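PDB 2QLK: fiber from Human adenovirus 35, which forms the trimeric head of the capsid fibre, through which the virus attaches to host cells, probably by binding the receptor CD46. Local coordinates for residues A[34-39]-A[80-85]; A[141-146]-A[203-208]; A[160-165]-A[181-186]. All coordinates share one frame; numbering follows the deposited sequence.

From the N terminus, the loop that follows strand 23-25 is the first to make a distant contact: in interaction 1 the first residues of 34-39 pack against strand 79-88, closing a loop of 40 residues that holds strands 45-54 and 57-66. Interaction 2 opens later, on strand 142-150, and closes at strand 203-208, packing one sheet of the knob domain on the other. Interaction 3 is nested inside that loop and joins strands 157-166 and 177-186 as a hairpin. Strand order 79-88, 177-186, 157-166, 142-150 puts interaction 3 in the middle of one sheet, with interactions 1 and 2 at its two outermost strands, their centres about 19 Å apart.

Interaction 1 (A[34-39]-A[80-85]); sequences CQIVEN and ANIQLR
Leu-84 and Ile-82 of strand 79-88 offer their branches to the irregular segment 34-39, and no direct hydrogen bond joins the two. The closely packed part is apolar. Leu-84 CD1 sits 4.0 Å from Cys-34 CB and 3.8 Å from the backbone O of Gln-35, and Cys-34 SG is 4.1 Å from both Leu-84 CD1 and Leu-84 CD2. A chi1 of 59°, which sets this sulfur between the backbone N and the carbonyl carbon of Cys-34, leaves it next to both leucine methyls. Further along, Ile-36 and Ile-82 meet at an angle through their CG2 methyls, 4.2 Å apart, and Ile-36 CG1 lies at the same range from Ile-82 CG2. Cys-34, Ile-82 and Leu-84 are all buried.

The other side is looser and water-mediated. Nearest CA atoms, those of Ile-36 and Ile-82, are 6.4 Å apart, too wide for a regular strand pairing, and two waters bridge the gap. The first donates to Ile-36 O at 3.0 Å and accepts from Gln-83 N at 2.9 Å; the second gives Asn-81 O a hydrogen bond and Ile-36 O only a weak one. The carbonyl of Ile-36 thus reaches the strand through solvent, and beyond it the loop turns away.

Asp-44 OD1 and OD2 accept from the backbone N atoms of Ile-36 and Val-37, tying this part of the loop to Asp-44. Strand 79-88 is outermost in its sheet: its other edge is hydrogen-bonded to strand 177-186, and Leu-64 of strand 57-66 in the opposing sheet touches Cys-34, Ile-82 and Leu-84 together.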
loop_
_atom_site.group_PDB
_atom_site.type_symbol
_atom_site.label_atom_id
_atom_site.label_comp_id
_atom_site.label_asym_id
_atom_site.label_seq_id
_atom_site.Cartn_x
_atom_site.Cartn_y
_atom_site.Cartn_z
ATOM N N CYS A 34 20.943 -13.171 -2.296
ATOM C CA CYS A 34 19.986 -14.279 -2.297
ATOM C C CYS A 34 20.187 -15.202 -3.486
ATOM O O CYS A 34 20.915 -14.882 -4.407
ATOM C CB CYS A 34 18.546 -13.754 -2.255
ATOM S SG CYS A 34 18.114 -12.688 -3.606
ATOM N N GLN A 35 19.542 -16.357 -3.466
ATOM C CA GLN A 35 19.700 -17.312 -4.551
ATOM C C GLN A 35 18.356 -17.602 -5.184
ATOM O O GLN A 35 17.472 -18.199 -4.573
ATOM C CB GLN A 35 20.354 -18.603 -4.015
ATOM C CG GLN A 35 21.633 -18.307 -3.224
ATOM C CD GLN A 35 22.443 -19.534 -2.821
ATOM O OE1 GLN A 35 21.898 -20.537 -2.360
ATOM N NE2 GLN A 35 23.763 -19.439 -2.972
ATOM N N ILE A 36 18.221 -17.162 -6.422
ATOM C CA ILE A 36 16.994 -17.335 -7.180
ATOM C C ILE A 36 16.969 -18.673 -7.899
ATOM O O ILE A 36 15.943 -19.350 -7.927
ATOM C CB ILE A 36 16.840 -16.183 -8.207
ATOM C CG1 ILE A 36 16.531 -14.886 -7.443
ATOM C CG2 ILE A 36 15.718 -16.492 -9.216
ATOM C CD1 ILE A 36 16.840 -13.640 -8.219
ATOM N N VAL A 37 18.097 -19.043 -8.487
ATOM C CA VAL A 37 18.210 -20.300 -9.207
ATOM C C VAL A 37 18.635 -21.378 -8.216
ATOM O O VAL A 37 19.636 -21.214 -7.518
ATOM C CB VAL A 37 19.261 -20.172 -10.336
ATOM C CG1 VAL A 37 19.531 -21.519 -10.976
ATOM C CG2 VAL A 37 18.765 -19.168 -11.368
ATOM N N GLU A 38 17.877 -22.469 -8.120
ATOM C CA GLU A 38 18.279 -23.500 -7.183
ATOM C C GLU A 38 19.622 -24.079 -7.625
ATOM O O GLU A 38 19.944 -24.091 -8.820
ATOM C CB GLU A 38 17.200 -24.586 -7.050
ATOM C CG GLU A 38 16.814 -25.323 -8.309
ATOM C CD GLU A 38 15.592 -26.215 -8.084
ATOM O OE1 GLU A 38 14.925 -26.063 -7.035
ATOM O OE2 GLU A 38 15.294 -27.057 -8.959
ATOM N N ASN A 39 20.418 -24.527 -6.660
ATOM C CA ASN A 39 21.730 -25.079 -6.972
ATOM C C ASN A 39 22.544 -24.045 -7.741
ATOM O O ASN A 39 22.763 -24.160 -8.948
ATOM C CB ASN A 39 21.594 -26.361 -7.800
ATOM C CG ASN A 39 21.304 -27.583 -6.946
ATOM O OD1 ASN A 39 20.994 -28.653 -7.467
ATOM N ND2 ASN A 39 21.416 -27.431 -5.628
ATOM N N ALA A 80 7.135 -16.759 -15.730
ATOM C CA ALA A 80 8.295 -16.903 -14.848
ATOM C C ALA A 80 7.848 -16.861 -13.401
ATOM O O ALA A 80 6.799 -16.310 -13.075
ATOM C CB ALA A 80 9.295 -15.798 -15.117
ATOM N N ASN A 81 8.650 -17.444 -12.532
ATOM C CA ASN A 81 8.322 -17.480 -11.126
ATOM C C ASN A 81 9.623 -17.388 -10.351
ATOM O O ASN A 81 10.620 -18.039 -10.684
ATOM C CB ASN A 81 7.606 -18.781 -10.778
ATOM C CG ASN A 81 7.244 -18.863 -9.316
ATOM O OD1 ASN A 81 6.271 -18.251 -8.867
ATOM N ND2 ASN A 81 8.040 -19.607 -8.553
ATOM N N ILE A 82 9.616 -16.547 -9.334
ATOM C CA ILE A 82 10.765 -16.342 -8.498
ATOM C C ILE A 82 10.243 -16.468 -7.087
ATOM O O ILE A 82 9.200 -15.896 -6.748
ATOM C CB ILE A 82 11.333 -14.964 -8.714
ATOM C CG1 ILE A 82 11.873 -14.876 -10.152
ATOM C CG2 ILE A 82 12.361 -14.647 -7.613
ATOM C CD1 ILE A 82 12.369 -13.502 -10.560
ATOM N N GLN A 83 10.946 -17.243 -6.276
ATOM C CA GLN A 83 10.551 -17.450 -4.895
ATOM C C GLN A 83 11.735 -17.217 -3.978
ATOM O O GLN A 83 12.849 -17.634 -4.264
ATOM C CB GLN A 83 10.038 -18.874 -4.701
ATOM C CG GLN A 83 9.459 -19.109 -3.311
ATOM C CD GLN A 83 9.033 -20.550 -3.088
ATOM O OE1 GLN A 83 9.864 -21.417 -2.809
ATOM N NE2 GLN A 83 7.726 -20.812 -3.218
ATOM N N LEU A 84 11.494 -16.546 -2.865
ATOM C CA LEU A 84 12.567 -16.277 -1.920
ATOM C C LEU A 84 11.995 -16.586 -0.552
ATOM O O LEU A 84 11.019 -15.963 -0.122
ATOM C CB LEU A 84 12.998 -14.807 -2.010
ATOM C CG LEU A 84 14.320 -14.325 -2.637
ATOM C CD1 LEU A 84 15.114 -15.462 -3.321
ATOM C CD2 LEU A 84 14.018 -13.201 -3.603
ATOM N N ARG A 85 12.594 -17.551 0.132
ATOM C CA ARG A 85 12.131 -17.939 1.460
ATOM C C ARG A 85 13.057 -17.474 2.576
ATOM O O ARG A 85 14.277 -17.684 2.524
ATOM C CB ARG A 85 12.011 -19.449 1.549
ATOM C CG ARG A 85 11.136 -20.095 0.491
ATOM C CD ARG A 85 11.488 -21.578 0.396
ATOM N NE ARG A 85 12.922 -21.744 0.142
ATOM C CZ ARG A 85 13.640 -22.813 0.480
ATOM N NH1 ARG A 85 13.070 -23.845 1.099
ATOM N NH2 ARG A 85 14.942 -22.842 0.212
HETATM O O HOH W 1 13.074 -18.707 -7.507
HETATM O O HOH W 2 13.062 -19.720 -9.536
#

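Interaction 2 (A[141-146]-A[203-208]); sequences NYIHGI and FFFSYI
Ile-143 and Phe-203 meet across the interior of the knob's antiparallel beta sandwich, each projecting from a different sheet. The N-to-C directions of the two strand segments differ by 156°, roughly antiparallel; their axes approach to 8.1 Å, a sheet-to-sheet spacing, and no hydrogen bond crosses between them.

Aliphatic-to-aromatic contact comes first. Ile-143 CG2 lies at the edge of the Phe-203 ring, near its plane and 4.1 Å from CE2, and the two side chains cross at a slant. With CG anti to the backbone N (chi1 -180°), the Phe-203 ring reaches across to the backbone of strand 142-150 at Gly-145. Ile-143 uses its second branch on the next inward residue, CD1 standing 4.3 Å from Phe-205 CB; the Phe-205 ring itself swings away toward Phe-181 of strand 177-186.

Contacts of the ring with backbone form the second group. Phe-203 CE1 rests 3.6 Å from Gly-145 CA, on the side where a CB would project and collide with it, so the ring occupies the room that the glycine leaves. Its CD1 is 4.0 Å from Ile-146 O.

Subunit contacts form the third: Ile-143 also packs on Phe-204 of the second subunit, and Phe-204 of this chain on Phe-205 of the third, so the contact takes part in the trimer interface. At its far end, the methyl carbon Ile-143 CD1 comes to 3.3 Å from the backbone O of Ser-206.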
loop_
_atom_site.group_PDB
_atom_site.type_symbol
_atom_site.label_atom_id
_atom_site.label_comp_id
_atom_site.label_asym_id
_atom_site.label_seq_id
_atom_site.Cartn_x
_atom_site.Cartn_y
_atom_site.Cartn_z
ATOM N N ASN A 141 -2.884 -16.422 5.748
ATOM C CA ASN A 141 -1.438 -16.406 5.874
ATOM C C ASN A 141 -0.794 -15.832 4.614
ATOM O O ASN A 141 0.425 -15.899 4.432
ATOM C CB ASN A 141 -0.925 -17.812 6.140
ATOM C CG ASN A 141 -0.940 -18.156 7.609
ATOM O OD1 ASN A 141 -1.984 -18.102 8.258
ATOM N ND2 ASN A 141 0.221 -18.501 8.146
ATOM N N TYR A 142 -1.618 -15.262 3.741
ATOM C CA TYR A 142 -1.108 -14.672 2.512
ATOM C C TYR A 142 -1.441 -13.198 2.333
ATOM O O TYR A 142 -2.517 -12.727 2.752
ATOM C CB TYR A 142 -1.670 -15.416 1.298
ATOM C CG TYR A 142 -1.131 -16.816 1.085
ATOM C CD1 TYR A 142 0.134 -17.025 0.532
ATOM C CD2 TYR A 142 -1.895 -17.935 1.422
ATOM C CE1 TYR A 142 0.623 -18.325 0.317
ATOM C CE2 TYR A 142 -1.421 -19.226 1.214
ATOM C CZ TYR A 142 -0.164 -19.418 0.658
ATOM O OH TYR A 142 0.289 -20.704 0.425
ATOM N N ILE A 143 -0.487 -12.482 1.742
ATOM C CA ILE A 143 -0.671 -11.104 1.323
ATOM C C ILE A 143 -0.495 -11.237 -0.206
ATOM O O ILE A 143 0.442 -11.924 -0.693
ATOM C CB ILE A 143 0.398 -10.147 1.889
ATOM C CG1 ILE A 143 0.170 -9.978 3.402
ATOM C CG2 ILE A 143 0.319 -8.768 1.182
ATOM C CD1 ILE A 143 1.240 -9.147 4.113
ATOM N N HIS A 144 -1.411 -10.644 -0.971
ATOM C CA HIS A 144 -1.317 -10.720 -2.443
ATOM C C HIS A 144 -1.404 -9.317 -2.986
ATOM O O HIS A 144 -2.212 -8.520 -2.514
ATOM C CB HIS A 144 -2.459 -11.529 -3.051
ATOM C CG HIS A 144 -2.589 -12.906 -2.498
ATOM N ND1 HIS A 144 -3.559 -13.248 -1.577
ATOM C CD2 HIS A 144 -1.873 -14.031 -2.731
ATOM C CE1 HIS A 144 -3.432 -14.526 -1.268
ATOM N NE2 HIS A 144 -2.417 -15.024 -1.952
ATOM N N GLY A 145 -0.594 -9.029 -3.996
ATOM C CA GLY A 145 -0.575 -7.721 -4.577
ATOM C C GLY A 145 0.025 -7.793 -5.952
ATOM O O GLY A 145 0.294 -8.885 -6.488
ATOM N N ILE A 146 0.233 -6.621 -6.522
ATOM C CA ILE A 146 0.782 -6.485 -7.857
ATOM C C ILE A 146 1.936 -5.500 -7.808
ATOM O O ILE A 146 1.820 -4.486 -7.144
ATOM C CB ILE A 146 -0.284 -5.846 -8.810
ATOM C CG1 ILE A 146 -1.468 -6.800 -9.004
ATOM C CG2 ILE A 146 0.377 -5.425 -10.133
ATOM C CD1 ILE A 146 -1.091 -8.111 -9.628
ATOM N N PHE A 203 7.195 -3.245 -3.679
ATOM C CA PHE A 203 5.887 -3.660 -3.179
ATOM C C PHE A 203 5.836 -3.318 -1.685
ATOM O O PHE A 203 6.738 -3.702 -0.914
ATOM C CB PHE A 203 5.674 -5.163 -3.359
ATOM C CG PHE A 203 4.331 -5.645 -2.868
ATOM C CD1 PHE A 203 3.148 -5.224 -3.482
ATOM C CD2 PHE A 203 4.238 -6.461 -1.731
ATOM C CE1 PHE A 203 1.878 -5.598 -2.956
ATOM C CE2 PHE A 203 2.977 -6.839 -1.206
ATOM C CZ PHE A 203 1.809 -6.404 -1.814
ATOM N N PHE A 204 4.768 -2.620 -1.288
ATOM C CA PHE A 204 4.588 -2.210 0.087
ATOM C C PHE A 204 3.576 -3.089 0.787
ATOM O O PHE A 204 2.536 -3.441 0.223
ATOM C CB PHE A 204 4.112 -0.772 0.144
ATOM C CG PHE A 204 4.770 0.111 -0.840
ATOM C CD1 PHE A 204 6.134 0.235 -0.864
ATOM C CD2 PHE A 204 4.013 0.835 -1.750
ATOM C CE1 PHE A 204 6.745 1.062 -1.767
ATOM C CE2 PHE A 204 4.621 1.663 -2.653
ATOM C CZ PHE A 204 5.997 1.782 -2.661
ATOM N N PHE A 205 3.852 -3.424 2.038
ATOM C CA PHE A 205 2.915 -4.283 2.766
ATOM C C PHE A 205 3.051 -4.058 4.257
ATOM O O PHE A 205 3.953 -3.344 4.708
ATOM C CB PHE A 205 3.222 -5.756 2.473
ATOM C CG PHE A 205 4.645 -6.160 2.818
ATOM C CD1 PHE A 205 5.697 -5.844 1.966
ATOM C CD2 PHE A 205 4.925 -6.849 3.997
ATOM C CE1 PHE A 205 7.001 -6.199 2.258
ATOM C CE2 PHE A 205 6.226 -7.215 4.309
ATOM C CZ PHE A 205 7.277 -6.889 3.431
ATOM N N SER A 206 2.134 -4.645 5.011
ATOM C CA SER A 206 2.206 -4.585 6.455
ATOM C C SER A 206 1.708 -5.934 6.982
ATOM O O SER A 206 0.963 -6.656 6.287
ATOM C CB SER A 206 1.319 -3.483 7.025
ATOM O OG SER A 206 1.613 -2.222 6.450
ATOM N N TYR A 207 2.157 -6.288 8.186
ATOM C CA TYR A 207 1.682 -7.490 8.856
ATOM C C TYR A 207 1.735 -7.260 10.372
ATOM O O TYR A 207 2.451 -6.400 10.861
ATOM C CB TYR A 207 2.453 -8.764 8.434
ATOM C CG TYR A 207 3.951 -8.777 8.658
ATOM C CD1 TYR A 207 4.496 -8.950 9.934
ATOM C CD2 TYR A 207 4.823 -8.639 7.581
ATOM C CE1 TYR A 207 5.898 -8.992 10.125
ATOM C CE2 TYR A 207 6.222 -8.672 7.756
ATOM C CZ TYR A 207 6.751 -8.852 9.024
ATOM O OH TYR A 207 8.125 -8.913 9.169
ATOM N N ILE A 208 0.914 -8.002 11.085
ATOM C CA ILE A 208 0.797 -7.912 12.527
ATOM C C ILE A 208 2.019 -8.572 13.161
ATOM O O ILE A 208 2.364 -9.718 12.853
ATOM C CB ILE A 208 -0.482 -8.614 12.967
ATOM C CG1 ILE A 208 -1.666 -7.944 12.266
ATOM C CG2 ILE A 208 -0.620 -8.565 14.516
ATOM C CD1 ILE A 208 -2.986 -8.668 12.462
#

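Interaction 3 (A[160-165]-A[181-186]); sequences LNISIM and FEWNLN
Segments 160-165 and 181-186 pair as an antiparallel hairpin, their directions 158° apart, with two hydrogen-bonded pairs, Asn-161 with Asn-184 and Ser-163 with Glu-182, each closed by two N-H...O bonds. The shortest, from Asn-184 N to Asn-161 O, is 2.8 Å. The longest, from Asn-161 N to Asn-184 O, is 3.0 Å. Between the pairs Ile-162 faces Trp-183 as a non-hydrogen-bonded pair, where Ile-162 CA comes within 3.2 Å of Glu-182 O in a CA-H...O contact.

The face carrying Ile-162, Trp-183, Ile-164 and Phe-181 is apolar. Ile-162 and Trp-183 point the same way, and the isoleucine lays CD1 over one face of the indole, 3.4 Å from NE1 and displaced toward the rim. Its CG1 is anti to the backbone N (chi1 173°), which carries CD1 across to the neighbouring strand. Ile-164 also runs alongside Phe-181, its CD1 3.6 Å from Phe-181 CE1. At the end of the pairing Leu-160 CD2 meets Leu-185 CB at 3.7 Å.

On the reverse face, Asn-161 and Asn-184 stand side by side with amide planes 24° apart. Glu-182 leans away from Ser-163, and its OE1 accepts from Gln-83 NE2 of strand 79-88.

Phe-203 of the other sheet packs on Ile-162 and Ile-164, and Phe-205 on Ile-164 and Phe-181, so the apolar face belongs to the sandwich core, whereas the reverse face is polar and partly exposed. The hairpin is thus amphipathic: main-chain bonds join Asn-161 to Asn-184 and Ser-163 to Glu-182, and burial of aromatic and branched side chains binds one face to the core.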
loop_
_atom_site.group_PDB
_atom_site.type_symbol
_atom_site.label_atom_id
_atom_site.label_comp_id
_atom_site.label_asym_id
_atom_site.label_seq_id
_atom_site.Cartn_x
_atom_site.Cartn_y
_atom_site.Cartn_z
ATOM N N LEU A 160 3.369 -7.884 -12.231
ATOM C CA LEU A 160 3.895 -9.094 -11.603
ATOM C C LEU A 160 2.997 -9.356 -10.419
ATOM O O LEU A 160 2.700 -8.445 -9.636
ATOM C CB LEU A 160 5.337 -8.892 -11.112
ATOM C CG LEU A 160 6.436 -8.610 -12.163
ATOM C CD1 LEU A 160 7.820 -8.404 -11.473
ATOM C CD2 LEU A 160 6.507 -9.799 -13.128
ATOM N N ASN A 161 2.514 -10.587 -10.314
ATOM C CA ASN A 161 1.669 -10.925 -9.188
ATOM C C ASN A 161 2.655 -11.194 -8.094
ATOM O O ASN A 161 3.665 -11.855 -8.329
ATOM C CB ASN A 161 0.875 -12.188 -9.473
ATOM C CG ASN A 161 0.037 -12.065 -10.721
ATOM O OD1 ASN A 161 -0.936 -11.311 -10.757
ATOM N ND2 ASN A 161 0.420 -12.791 -11.766
ATOM N N ILE A 162 2.406 -10.660 -6.907
ATOM C CA ILE A 162 3.303 -10.931 -5.805
ATOM C C ILE A 162 2.519 -11.454 -4.625
ATOM O O ILE A 162 1.442 -10.964 -4.315
ATOM C CB ILE A 162 4.136 -9.692 -5.356
ATOM C CG1 ILE A 162 4.902 -10.065 -4.077
ATOM C CG2 ILE A 162 3.223 -8.462 -5.094
ATOM C CD1 ILE A 162 6.079 -9.212 -3.826
ATOM N N SER A 163 3.069 -12.474 -3.985
ATOM C CA SER A 163 2.462 -13.089 -2.832
ATOM C C SER A 163 3.468 -13.199 -1.711
ATOM O O SER A 163 4.636 -13.540 -1.923
ATOM C CB SER A 163 1.969 -14.496 -3.161
ATOM O OG SER A 163 0.777 -14.453 -3.923
ATOM N N ILE A 164 3.018 -12.877 -0.513
ATOM C CA ILE A 164 3.882 -13.002 0.633
ATOM C C ILE A 164 3.186 -13.966 1.562
ATOM O O ILE A 164 2.023 -13.785 1.900
ATOM C CB ILE A 164 4.083 -11.666 1.321
ATOM C CG1 ILE A 164 4.649 -10.665 0.308
ATOM C CG2 ILE A 164 4.975 -11.864 2.555
ATOM C CD1 ILE A 164 4.993 -9.302 0.903
ATOM N N MET A 165 3.884 -15.028 1.939
ATOM C CA MET A 165 3.291 -16.013 2.830
ATOM C C MET A 165 3.982 -15.921 4.168
ATOM O O MET A 165 5.226 -15.975 4.254
ATOM C CB MET A 165 3.444 -17.414 2.245
ATOM C CG MET A 165 2.690 -18.476 3.028
ATOM S SD MET A 165 3.026 -20.148 2.442
ATOM C CE MET A 165 4.046 -20.795 3.820
ATOM N N PHE A 181 8.546 -14.808 -0.216
ATOM C CA PHE A 181 8.128 -13.848 -1.242
ATOM C C PHE A 181 8.061 -14.599 -2.541
ATOM O O PHE A 181 8.938 -15.413 -2.835
ATOM C CB PHE A 181 9.177 -12.728 -1.412
ATOM C CG PHE A 181 9.330 -11.824 -0.215
ATOM C CD1 PHE A 181 8.426 -10.772 0.012
ATOM C CD2 PHE A 181 10.348 -12.040 0.701
ATOM C CE1 PHE A 181 8.544 -9.952 1.154
ATOM C CE2 PHE A 181 10.476 -11.228 1.846
ATOM C CZ PHE A 181 9.572 -10.185 2.076
ATOM N N GLU A 182 7.028 -14.345 -3.332
ATOM C CA GLU A 182 6.961 -14.972 -4.625
ATOM C C GLU A 182 6.430 -14.006 -5.688
ATOM O O GLU A 182 5.392 -13.379 -5.492
ATOM C CB GLU A 182 6.107 -16.235 -4.562
ATOM C CG GLU A 182 6.129 -17.007 -5.859
ATOM C CD GLU A 182 5.594 -18.419 -5.707
ATOM O OE1 GLU A 182 6.300 -19.257 -5.098
ATOM O OE2 GLU A 182 4.465 -18.681 -6.190
ATOM N N TRP A 183 7.178 -13.850 -6.781
ATOM C CA TRP A 183 6.774 -12.989 -7.899
ATOM C C TRP A 183 6.457 -13.900 -9.079
ATOM O O TRP A 183 7.195 -14.839 -9.364
ATOM C CB TRP A 183 7.896 -12.060 -8.339
ATOM C CG TRP A 183 8.254 -11.001 -7.351
ATOM C CD1 TRP A 183 7.823 -9.715 -7.342
ATOM C CD2 TRP A 183 9.154 -11.137 -6.248
ATOM N NE1 TRP A 183 8.409 -9.016 -6.297
ATOM C CE2 TRP A 183 9.234 -9.867 -5.612
ATOM C CE3 TRP A 183 9.910 -12.210 -5.732
ATOM C CZ2 TRP A 183 10.041 -9.638 -4.486
ATOM C CZ3 TRP A 183 10.715 -11.979 -4.618
ATOM C CH2 TRP A 183 10.773 -10.700 -4.005
ATOM N N ASN A 184 5.384 -13.594 -9.784
ATOM C CA ASN A 184 4.974 -14.399 -10.903
ATOM C C ASN A 184 4.661 -13.529 -12.115
ATOM O O ASN A 184 3.871 -12.578 -12.049
ATOM C CB ASN A 184 3.741 -15.208 -10.525
ATOM C CG ASN A 184 3.279 -16.114 -11.649
ATOM O OD1 ASN A 184 3.870 -17.176 -11.898
ATOM N ND2 ASN A 184 2.231 -15.696 -12.349
ATOM N N LEU A 185 5.293 -13.862 -13.224
ATOM C CA LEU A 185 5.054 -13.161 -14.472
ATOM C C LEU A 185 4.186 -14.086 -15.343
ATOM O O LEU A 185 4.542 -15.236 -15.588
ATOM C CB LEU A 185 6.364 -12.883 -15.209
ATOM C CG LEU A 185 6.059 -12.470 -16.671
ATOM C CD1 LEU A 185 5.452 -11.040 -16.732
ATOM C CD2 LEU A 185 7.316 -12.564 -17.502
ATOM N N ASN A 186 3.060 -13.584 -15.818
ATOM C CA ASN A 186 2.205 -14.394 -16.671
ATOM C C ASN A 186 1.681 -13.490 -17.768
ATOM O O ASN A 186 0.598 -12.938 -17.644
ATOM C CB ASN A 186 1.059 -14.993 -15.847
ATOM C CG ASN A 186 0.123 -15.840 -16.681
ATOM O OD1 ASN A 186 -0.671 -15.319 -17.463
ATOM N ND2 ASN A 186 0.216 -17.154 -16.526
#